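Long-range contacts in putative acyl-CoA thioester hydrolase YbhC (Escherichia coli K-12, PDB 3GRH), which is a putative thioesterase of the outer membrane, related to pectinesterases by family but without pectin binding or pectinesterase activity: residues A[38-48]-A[390-398]; A[112-121]-A[141-149]. One frame throughout, in Å; residues are numbered along the deposited sequence.

Contact 1 (A[38-48]-A[390-398]); sequences PILSAKEAQNF and DEIQRNLND
Ile-392 meets Glu-44 where the chain's N-terminal region lies against its C-terminal part, near the last coil of the beta-helix. Glu-44 and Ser-41 form a capping box at the start of helix 42-45: Ser-41 OG accepts from Glu-44 N, and Glu-44 OE1 accepts from Ser-41 N on its anti lone pair. Ile-392 sets CG2 3.9 Å from Glu-44 OE2, and its carbonyl reaches Ser-41 OG through water 1.

Arg-394 carries the polar core. Its CG stands between backbone N and carbonyl carbon (chi1 48°), and the extended chain beyond it brings the guanidinium side-on to the carboxylate. Arg-394 NE donates to Glu-44 OE2 (3.0 Å) almost straight, at 177°. Arg-394 NH2 donates to Glu-44 OE1 on its syn side (2.8 Å). The carboxylate and guanidinium planes are 32° apart. From above the carbonyl plane, Arg-394 NH2 also reaches Ile-39 O (2.9 Å). NH1 turns to the carbonyls of Asn-382 and Pro-32, so the group is held against rotation. A methionine in place of Arg-394 would probably leave the Glu-44 carboxylate without its countercharge and Ile-39 O without this donor. Water 2 joins Arg-394 O to Glu-44 OE2.

At Asn-395 an Asx turn, OD1 accepting from Asn-397 N, shapes the loop around Leu-396, whose side chain also touches Trp-405 of strand 403-407. Leu-396 spreads its methyls over two partners: CD2 lies 4.0 Å from Leu-40 CD2, while CD1 comes to the edge of the Phe-48 ring, 3.6 Å from CE2.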
loop_
_atom_site.group_PDB
_atom_site.type_symbol
_atom_site.label_atom_id
_atom_site.label_comp_id
_atom_site.label_asym_id
_atom_site.label_seq_id
_atom_site.Cartn_x
_atom_site.Cartn_y
_atom_site.Cartn_z
ATOM N N PRO A 38 14.223 -15.595 -8.037
ATOM C CA PRO A 38 13.438 -16.578 -8.724
ATOM C C PRO A 38 12.467 -15.963 -9.733
ATOM O O PRO A 38 11.864 -14.931 -9.458
ATOM C CB PRO A 38 12.636 -17.261 -7.612
ATOM C CG PRO A 38 12.979 -16.623 -6.389
ATOM C CD PRO A 38 13.915 -15.492 -6.596
ATOM N N ILE A 39 12.330 -16.649 -10.855
ATOM C CA ILE A 39 11.580 -16.201 -11.995
ATOM C C ILE A 39 10.551 -17.256 -12.299
ATOM O O ILE A 39 10.875 -18.387 -12.436
ATOM C CB ILE A 39 12.450 -15.957 -13.246
ATOM C CG1 ILE A 39 13.573 -14.927 -12.973
ATOM C CG2 ILE A 39 11.596 -15.511 -14.428
ATOM C CD1 ILE A 39 13.158 -13.538 -12.546
ATOM N N LEU A 40 9.302 -16.850 -12.398
ATOM C CA LEU A 40 8.177 -17.737 -12.715
ATOM C C LEU A 40 8.144 -18.147 -14.163
ATOM O O LEU A 40 8.566 -17.432 -15.069
ATOM C CB LEU A 40 6.844 -17.012 -12.438
ATOM C CG LEU A 40 6.547 -16.587 -11.032
ATOM C CD1 LEU A 40 5.217 -15.823 -10.923
ATOM C CD2 LEU A 40 6.623 -17.816 -10.123
ATOM N N SER A 41 7.726 -19.395 -14.385
ATOM C CA SER A 41 7.373 -19.849 -15.714
ATOM C C SER A 41 6.053 -19.280 -16.154
ATOM O O SER A 41 5.285 -18.815 -15.366
ATOM C CB SER A 41 7.257 -21.379 -15.795
ATOM O OG SER A 41 6.099 -21.874 -15.124
ATOM N N ALA A 42 5.774 -19.332 -17.444
ATOM C CA ALA A 42 4.479 -18.857 -17.943
ATOM C C ALA A 42 3.305 -19.545 -17.299
ATOM O O ALA A 42 2.289 -18.882 -16.933
ATOM C CB ALA A 42 4.399 -19.026 -19.463
ATOM N N LYS A 43 3.448 -20.847 -17.102
ATOM C CA LYS A 43 2.400 -21.625 -16.471
ATOM C C LYS A 43 2.179 -21.206 -15.053
ATOM O O LYS A 43 1.038 -21.062 -14.600
ATOM C CB LYS A 43 2.685 -23.129 -16.589
ATOM C CG LYS A 43 1.514 -23.982 -16.002
ATOM C CD LYS A 43 0.211 -23.772 -16.779
ATOM C CE LYS A 43 -0.780 -24.958 -16.618
ATOM N NZ LYS A 43 -0.906 -25.376 -15.170
ATOM N N GLU A 44 3.265 -21.043 -14.327
ATOM C CA GLU A 44 3.105 -20.549 -12.958
ATOM C C GLU A 44 2.481 -19.170 -12.962
ATOM O O GLU A 44 1.703 -18.852 -12.048
ATOM C CB GLU A 44 4.459 -20.486 -12.282
ATOM C CG GLU A 44 5.001 -21.862 -11.889
ATOM C CD GLU A 44 6.512 -21.907 -11.553
ATOM O OE1 GLU A 44 7.310 -21.130 -12.083
ATOM O OE2 GLU A 44 6.927 -22.796 -10.776
ATOM N N ALA A 45 2.856 -18.299 -13.896
ATOM C CA ALA A 45 2.426 -16.904 -13.790
ATOM C C ALA A 45 0.951 -16.773 -14.080
ATOM O O ALA A 45 0.352 -15.751 -13.750
ATOM C CB ALA A 45 3.202 -15.998 -14.783
ATOM N N GLN A 46 0.313 -17.765 -14.686
ATOM C CA GLN A 46 -1.130 -17.671 -14.924
ATOM C C GLN A 46 -1.954 -17.593 -13.625
ATOM O O GLN A 46 -3.092 -17.107 -13.631
ATOM C CB GLN A 46 -1.619 -18.876 -15.718
ATOM C CG GLN A 46 -0.993 -19.072 -17.032
ATOM C CD GLN A 46 -1.543 -20.304 -17.712
ATOM O OE1 GLN A 46 -0.822 -21.036 -18.387
ATOM N NE2 GLN A 46 -2.835 -20.557 -17.503
ATOM N N ASN A 47 -1.411 -18.074 -12.547
ATOM C CA ASN A 47 -2.103 -17.998 -11.238
ATOM C C ASN A 47 -1.951 -16.643 -10.581
ATOM O O ASN A 47 -2.487 -16.478 -9.481
ATOM C CB ASN A 47 -1.564 -19.019 -10.274
ATOM C CG ASN A 47 -2.187 -20.390 -10.457
ATOM O OD1 ASN A 47 -3.195 -20.565 -11.177
ATOM N ND2 ASN A 47 -1.588 -21.382 -9.813
ATOM N N PHE A 48 -1.195 -15.724 -11.171
ATOM C CA PHE A 48 -0.830 -14.454 -10.542
ATOM C C PHE A 48 -1.241 -13.250 -11.317
ATOM O O PHE A 48 -0.468 -12.450 -11.792
ATOM C CB PHE A 48 0.691 -14.418 -10.202
ATOM C CG PHE A 48 1.108 -15.439 -9.244
ATOM C CD1 PHE A 48 0.642 -15.437 -7.938
ATOM C CD2 PHE A 48 1.948 -16.440 -9.637
ATOM C CE1 PHE A 48 1.007 -16.429 -7.066
ATOM C CE2 PHE A 48 2.320 -17.424 -8.784
ATOM C CZ PHE A 48 1.844 -17.426 -7.486
ATOM N N ASP A 390 10.677 -32.190 -18.797
ATOM C CA ASP A 390 11.428 -30.941 -18.626
ATOM C C ASP A 390 10.581 -29.732 -18.266
ATOM O O ASP A 390 10.728 -28.672 -18.865
ATOM C CB ASP A 390 12.243 -30.647 -19.904
ATOM C CG ASP A 390 12.914 -31.887 -20.464
ATOM O OD1 ASP A 390 12.955 -32.901 -19.734
ATOM O OD2 ASP A 390 13.375 -31.868 -21.639
ATOM N N GLU A 391 9.732 -29.871 -17.252
ATOM C CA GLU A 391 8.848 -28.795 -16.835
ATOM C C GLU A 391 9.256 -28.427 -15.412
ATOM O O GLU A 391 9.494 -29.312 -14.599
ATOM C CB GLU A 391 7.387 -29.260 -16.953
ATOM C CG GLU A 391 6.967 -29.509 -18.424
ATOM C CD GLU A 391 6.005 -30.700 -18.631
ATOM O OE1 GLU A 391 5.160 -30.963 -17.744
ATOM O OE2 GLU A 391 6.082 -31.367 -19.691
ATOM N N ILE A 392 9.398 -27.134 -15.142
ATOM C CA ILE A 392 9.782 -26.683 -13.798
ATOM C C ILE A 392 8.659 -27.034 -12.883
ATOM O O ILE A 392 7.478 -26.829 -13.239
ATOM C CB ILE A 392 10.013 -25.158 -13.761
ATOM C CG1 ILE A 392 11.298 -24.837 -14.532
ATOM C CG2 ILE A 392 10.052 -24.601 -12.291
ATOM C CD1 ILE A 392 11.343 -23.433 -15.137
ATOM N N GLN A 393 9.031 -27.609 -11.744
ATOM C CA GLN A 393 8.118 -27.938 -10.680
ATOM C C GLN A 393 8.542 -27.317 -9.360
ATOM O O GLN A 393 9.646 -27.545 -8.868
ATOM C CB GLN A 393 8.054 -29.437 -10.515
ATOM C CG GLN A 393 6.952 -30.104 -11.266
ATOM C CD GLN A 393 7.072 -31.602 -11.166
ATOM O OE1 GLN A 393 7.764 -32.111 -10.278
ATOM N NE2 GLN A 393 6.421 -32.324 -12.075
ATOM N N ARG A 394 7.652 -26.553 -8.751
ATOM C CA ARG A 394 7.877 -26.192 -7.365
ATOM C C ARG A 394 6.582 -25.778 -6.738
ATOM O O ARG A 394 5.668 -25.371 -7.431
ATOM C CB ARG A 394 8.989 -25.160 -7.233
ATOM C CG ARG A 394 8.795 -24.067 -8.190
ATOM C CD ARG A 394 9.800 -22.913 -8.151
ATOM N NE ARG A 394 9.519 -22.204 -9.399
ATOM C CZ ARG A 394 10.275 -21.290 -9.987
ATOM N NH1 ARG A 394 11.340 -20.788 -9.423
ATOM N NH2 ARG A 394 9.932 -20.838 -11.171
ATOM N N ASN A 395 6.475 -25.997 -5.449
ATOM C CA ASN A 395 5.297 -25.556 -4.714
ATOM C C ASN A 395 5.490 -24.083 -4.386
ATOM O O ASN A 395 6.351 -23.703 -3.556
ATOM C CB ASN A 395 5.153 -26.387 -3.459
ATOM C CG ASN A 395 4.047 -25.911 -2.525
ATOM O OD1 ASN A 395 3.347 -24.938 -2.778
ATOM N ND2 ASN A 395 3.934 -26.617 -1.356
ATOM N N LEU A 396 4.700 -23.228 -5.005
ATOM C CA LEU A 396 4.848 -21.805 -4.827
ATOM C C LEU A 396 4.455 -21.311 -3.454
ATOM O O LEU A 396 4.654 -20.102 -3.182
ATOM C CB LEU A 396 4.014 -21.070 -5.884
ATOM C CG LEU A 396 4.405 -21.375 -7.311
ATOM C CD1 LEU A 396 3.346 -20.827 -8.309
ATOM C CD2 LEU A 396 5.816 -20.775 -7.618
ATOM N N ASN A 397 3.886 -22.189 -2.607
ATOM C CA ASN A 397 3.468 -21.796 -1.274
ATOM C C ASN A 397 4.255 -22.517 -0.185
ATOM O O ASN A 397 3.924 -22.413 0.994
ATOM C CB ASN A 397 1.977 -21.968 -1.133
ATOM C CG ASN A 397 1.232 -21.063 -2.079
ATOM O OD1 ASN A 397 0.558 -21.561 -3.034
ATOM N ND2 ASN A 397 1.395 -19.766 -1.926
ATOM N N ASP A 398 5.396 -23.059 -0.555
ATOM C CA ASP A 398 6.278 -23.809 0.392
ATOM C C ASP A 398 6.829 -22.871 1.456
ATOM O O ASP A 398 7.391 -21.820 1.137
ATOM C CB ASP A 398 7.394 -24.408 -0.482
ATOM C CG ASP A 398 8.325 -25.327 0.244
ATOM O OD1 ASP A 398 8.438 -25.271 1.487
ATOM O OD2 ASP A 398 8.962 -26.182 -0.465
HETATM O O HOH W 1 5.947 -24.425 -14.681
HETATM O O HOH W 2 5.390 -24.642 -10.239
#

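Contact 2 (A[112-121]-A[141-149]); sequences VMPGEYQGTV and DVKIGLSLD
Lys-143 O takes the shortest bond between the two strands, from Tyr-117 N at 2.8 Å with the donor almost in line with the carbonyl, and Glu-116 CA adds a CA-H...O contact to the same oxygen. Strands 115-118 and 142-146 are parallel neighbours whose axes approach to 4.8 Å, on successive coils of the beta-helix, the fold of the pectinesterase family. The ladder runs in regular alternation from Gly-115 N on Asp-141 O to Gly-119 N on Gly-145 O.

Side chains divide between two faces. On one, Glu-116 and Lys-143 run alongside each other in the same direction; a bend in the glutamate at chi2 (70°) brings Glu-116 OE2 to 3.6 Å from Lys-143 NZ, a long salt bridge, and that ammonium also bonds Ile-140 O. Beyond them Gln-118 CG rests 3.6 Å from Leu-146 CD1. Leu-146 CD2 meets Thr-120 CG2 at 3.8 Å, while Thr-120 OG1 turns to Tyr-167 OH.

On the opposite face Val-142 forks toward the start of the first segment, CG1 against Val-112 CG1 (3.7 Å) and CG2 close to the carbonyl oxygens of Val-112 and Met-113. Tyr-117 folds back along its own strand and its OH donates to Met-113 O (2.7 Å), passing so near Gly-115 that a CB there would be crowded by the hydroxyl. Val-121 CG2 and Ile-144 CG2 touch at 4.2 Å. Ile-92 of helix 92-100 packs on Tyr-117, Val-121 and Ile-144, Val-161 of helix 154-161 touches Thr-120 and Leu-148, and the parallel stack of strands continues from 142-146 to strand 208-212 and, on the side of 115-123, to strand 196-198.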
loop_
_atom_site.group_PDB
_atom_site.type_symbol
_atom_site.label_atom_id
_atom_site.label_comp_id
_atom_site.label_asym_id
_atom_site.label_seq_id
_atom_site.Cartn_x
_atom_site.Cartn_y
_atom_site.Cartn_z
ATOM N N VAL A 112 -12.437 17.696 -2.912
ATOM C CA VAL A 112 -11.483 18.502 -2.154
ATOM C C VAL A 112 -10.807 19.499 -3.130
ATOM O O VAL A 112 -10.226 19.126 -4.134
ATOM C CB VAL A 112 -10.416 17.642 -1.454
ATOM C CG1 VAL A 112 -9.590 18.604 -0.596
ATOM C CG2 VAL A 112 -11.013 16.545 -0.572
ATOM N N MET A 113 -10.961 20.794 -2.832
ATOM C CA MET A 113 -10.425 21.861 -3.641
ATOM C C MET A 113 -8.926 21.951 -3.447
ATOM O O MET A 113 -8.392 21.582 -2.418
ATOM C CB MET A 113 -11.053 23.199 -3.255
ATOM C CG MET A 113 -12.482 23.265 -3.643
ATOM S SD MET A 113 -13.199 24.846 -3.380
ATOM C CE MET A 113 -12.262 25.907 -4.501
ATOM N N PRO A 114 -8.223 22.451 -4.457
ATOM C CA PRO A 114 -6.787 22.640 -4.321
ATOM C C PRO A 114 -6.412 23.376 -3.025
ATOM O O PRO A 114 -7.064 24.353 -2.640
ATOM C CB PRO A 114 -6.445 23.460 -5.567
ATOM C CG PRO A 114 -7.442 22.999 -6.557
ATOM C CD PRO A 114 -8.714 22.800 -5.804
ATOM N N GLY A 115 -5.410 22.863 -2.351
ATOM C CA GLY A 115 -4.912 23.420 -1.101
ATOM C C GLY A 115 -4.108 22.418 -0.332
ATOM O O GLY A 115 -3.894 21.312 -0.796
ATOM N N GLU A 116 -3.661 22.868 0.848
ATOM C CA GLU A 116 -2.902 22.071 1.763
ATOM C C GLU A 116 -3.803 21.896 2.954
ATOM O O GLU A 116 -4.358 22.860 3.514
ATOM C CB GLU A 116 -1.612 22.821 2.167
ATOM C CG GLU A 116 -0.521 22.870 1.122
ATOM C CD GLU A 116 -0.848 23.759 -0.075
ATOM O OE1 GLU A 116 -1.425 24.875 0.133
ATOM O OE2 GLU A 116 -0.511 23.332 -1.222
ATOM N N TYR A 117 -3.939 20.657 3.378
ATOM C CA TYR A 117 -4.858 20.259 4.450
ATOM C C TYR A 117 -4.030 19.511 5.496
ATOM O O TYR A 117 -3.693 18.384 5.315
ATOM C CB TYR A 117 -5.987 19.398 3.870
ATOM C CG TYR A 117 -6.808 20.165 2.849
ATOM C CD1 TYR A 117 -7.837 20.991 3.241
ATOM C CD2 TYR A 117 -6.555 20.049 1.529
ATOM C CE1 TYR A 117 -8.561 21.728 2.304
ATOM C CE2 TYR A 117 -7.245 20.809 0.614
ATOM C CZ TYR A 117 -8.237 21.638 1.026
ATOM O OH TYR A 117 -8.925 22.348 0.064
ATOM N N GLN A 118 -3.701 20.202 6.576
ATOM C CA GLN A 118 -2.862 19.576 7.618
ATOM C C GLN A 118 -3.786 18.836 8.607
ATOM O O GLN A 118 -4.745 19.378 9.129
ATOM C CB GLN A 118 -2.001 20.621 8.362
ATOM C CG GLN A 118 -1.066 19.983 9.449
ATOM C CD GLN A 118 -0.402 20.943 10.452
ATOM O OE1 GLN A 118 -1.046 21.842 11.043
ATOM N NE2 GLN A 118 0.879 20.725 10.690
ATOM N N GLY A 119 -3.487 17.577 8.877
ATOM C CA GLY A 119 -4.162 16.823 9.900
ATOM C C GLY A 119 -4.514 15.440 9.405
ATOM O O GLY A 119 -4.569 15.169 8.199
ATOM N N THR A 120 -4.800 14.565 10.356
ATOM C CA THR A 120 -5.215 13.237 10.046
ATOM C C THR A 120 -6.568 13.200 9.365
ATOM O O THR A 120 -7.415 14.082 9.575
ATOM C CB THR A 120 -5.264 12.393 11.326
ATOM O OG1 THR A 120 -6.073 13.058 12.291
ATOM C CG2 THR A 120 -3.875 12.068 11.887
ATOM N N VAL A 121 -6.833 12.091 8.643
ATOM C CA VAL A 121 -8.185 11.834 8.089
ATOM C C VAL A 121 -8.388 10.368 8.431
ATOM O O VAL A 121 -7.674 9.487 7.943
ATOM C CB VAL A 121 -8.223 12.007 6.601
ATOM C CG1 VAL A 121 -9.586 11.608 6.051
ATOM C CG2 VAL A 121 -7.895 13.435 6.188
ATOM N N ASP A 141 -1.867 19.017 -6.417
ATOM C CA ASP A 141 -2.604 20.222 -6.099
ATOM C C ASP A 141 -3.433 20.131 -4.836
ATOM O O ASP A 141 -3.734 21.181 -4.304
ATOM C CB ASP A 141 -3.405 20.603 -7.327
ATOM C CG ASP A 141 -2.451 21.127 -8.465
ATOM O OD1 ASP A 141 -1.407 21.804 -8.141
ATOM O OD2 ASP A 141 -2.702 20.919 -9.698
ATOM N N VAL A 142 -3.782 18.906 -4.365
ATOM C CA VAL A 142 -4.504 18.722 -3.124
ATOM C C VAL A 142 -3.532 17.913 -2.254
ATOM O O VAL A 142 -3.261 16.764 -2.580
ATOM C CB VAL A 142 -5.829 17.981 -3.344
ATOM C CG1 VAL A 142 -6.376 17.480 -1.992
ATOM C CG2 VAL A 142 -6.792 18.854 -4.101
ATOM N N LYS A 143 -3.080 18.464 -1.142
ATOM C CA LYS A 143 -2.060 17.848 -0.278
ATOM C C LYS A 143 -2.651 17.612 1.090
ATOM O O LYS A 143 -3.078 18.529 1.723
ATOM C CB LYS A 143 -0.881 18.757 -0.106
ATOM C CG LYS A 143 -0.141 19.052 -1.404
ATOM C CD LYS A 143 1.051 19.943 -1.216
ATOM C CE LYS A 143 1.930 20.169 -2.416
ATOM N NZ LYS A 143 1.325 21.173 -3.414
ATOM N N ILE A 144 -2.655 16.391 1.524
ATOM C CA ILE A 144 -3.117 15.986 2.838
ATOM C C ILE A 144 -1.904 15.507 3.609
ATOM O O ILE A 144 -1.156 14.671 3.114
ATOM C CB ILE A 144 -4.076 14.807 2.706
ATOM C CG1 ILE A 144 -5.325 15.256 1.964
ATOM C CG2 ILE A 144 -4.376 14.226 4.129
ATOM C CD1 ILE A 144 -6.226 14.009 1.668
ATOM N N GLY A 145 -1.599 16.101 4.748
ATOM C CA GLY A 145 -0.359 15.721 5.413
ATOM C C GLY A 145 -0.352 16.040 6.899
ATOM O O GLY A 145 -1.070 16.877 7.432
ATOM N N LEU A 146 0.513 15.323 7.563
ATOM C CA LEU A 146 0.851 15.566 8.977
ATOM C C LEU A 146 2.184 14.794 9.216
ATOM O O LEU A 146 2.469 13.862 8.464
ATOM C CB LEU A 146 -0.222 15.054 9.954
ATOM C CG LEU A 146 -0.179 15.533 11.359
ATOM C CD1 LEU A 146 -0.445 17.040 11.394
ATOM C CD2 LEU A 146 -1.172 14.736 12.208
ATOM N N SER A 147 2.958 15.165 10.227
ATOM C CA SER A 147 4.178 14.438 10.591
ATOM C C SER A 147 3.889 13.586 11.785
ATOM O O SER A 147 3.600 14.094 12.858
ATOM C CB SER A 147 5.314 15.388 10.939
ATOM O OG SER A 147 5.676 16.158 9.819
ATOM N N LEU A 148 3.955 12.265 11.638
ATOM C CA LEU A 148 3.768 11.351 12.740
ATOM C C LEU A 148 4.767 10.210 12.654
ATOM O O LEU A 148 5.013 9.658 11.585
ATOM C CB LEU A 148 2.416 10.724 12.715
ATOM C CG LEU A 148 1.216 11.621 12.856
ATOM C CD1 LEU A 148 -0.059 10.750 12.603
ATOM C CD2 LEU A 148 1.183 12.415 14.209
ATOM N N ASP A 149 5.392 9.909 13.748
ATOM C CA ASP A 149 6.453 8.885 13.824
ATOM C C ASP A 149 6.014 7.812 14.814
ATOM O O ASP A 149 5.616 8.125 15.907
ATOM C CB ASP A 149 7.718 9.550 14.318
ATOM C CG ASP A 149 8.995 8.652 14.327
ATOM O OD1 ASP A 149 8.993 7.396 14.406
ATOM O OD2 ASP A 149 10.127 9.259 14.286
#

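Overall arrangement
The two contacts lie on opposite sides of the chain's centre, about 43 Å apart between centres, and share no elements. Both are partly buried. Contact 2, centred about 18 Å from the chain's centre, joins consecutive coils of the beta-helix through a backbone ladder, with a buried apolar side (Val-142, Ile-144) toward helix 92-100 and an exposed rim (Glu-116, Gln-118). Contact 1 is more peripheral, about 25 Å from that centre, and brings together segments 342 residues apart near strand 403-407. There side chains and waters do the work, an ion pair flanked by a leucine and phenylalanine cluster, without strand pairing between the segments. Both lie away from the predicted nucleophile Asp-280.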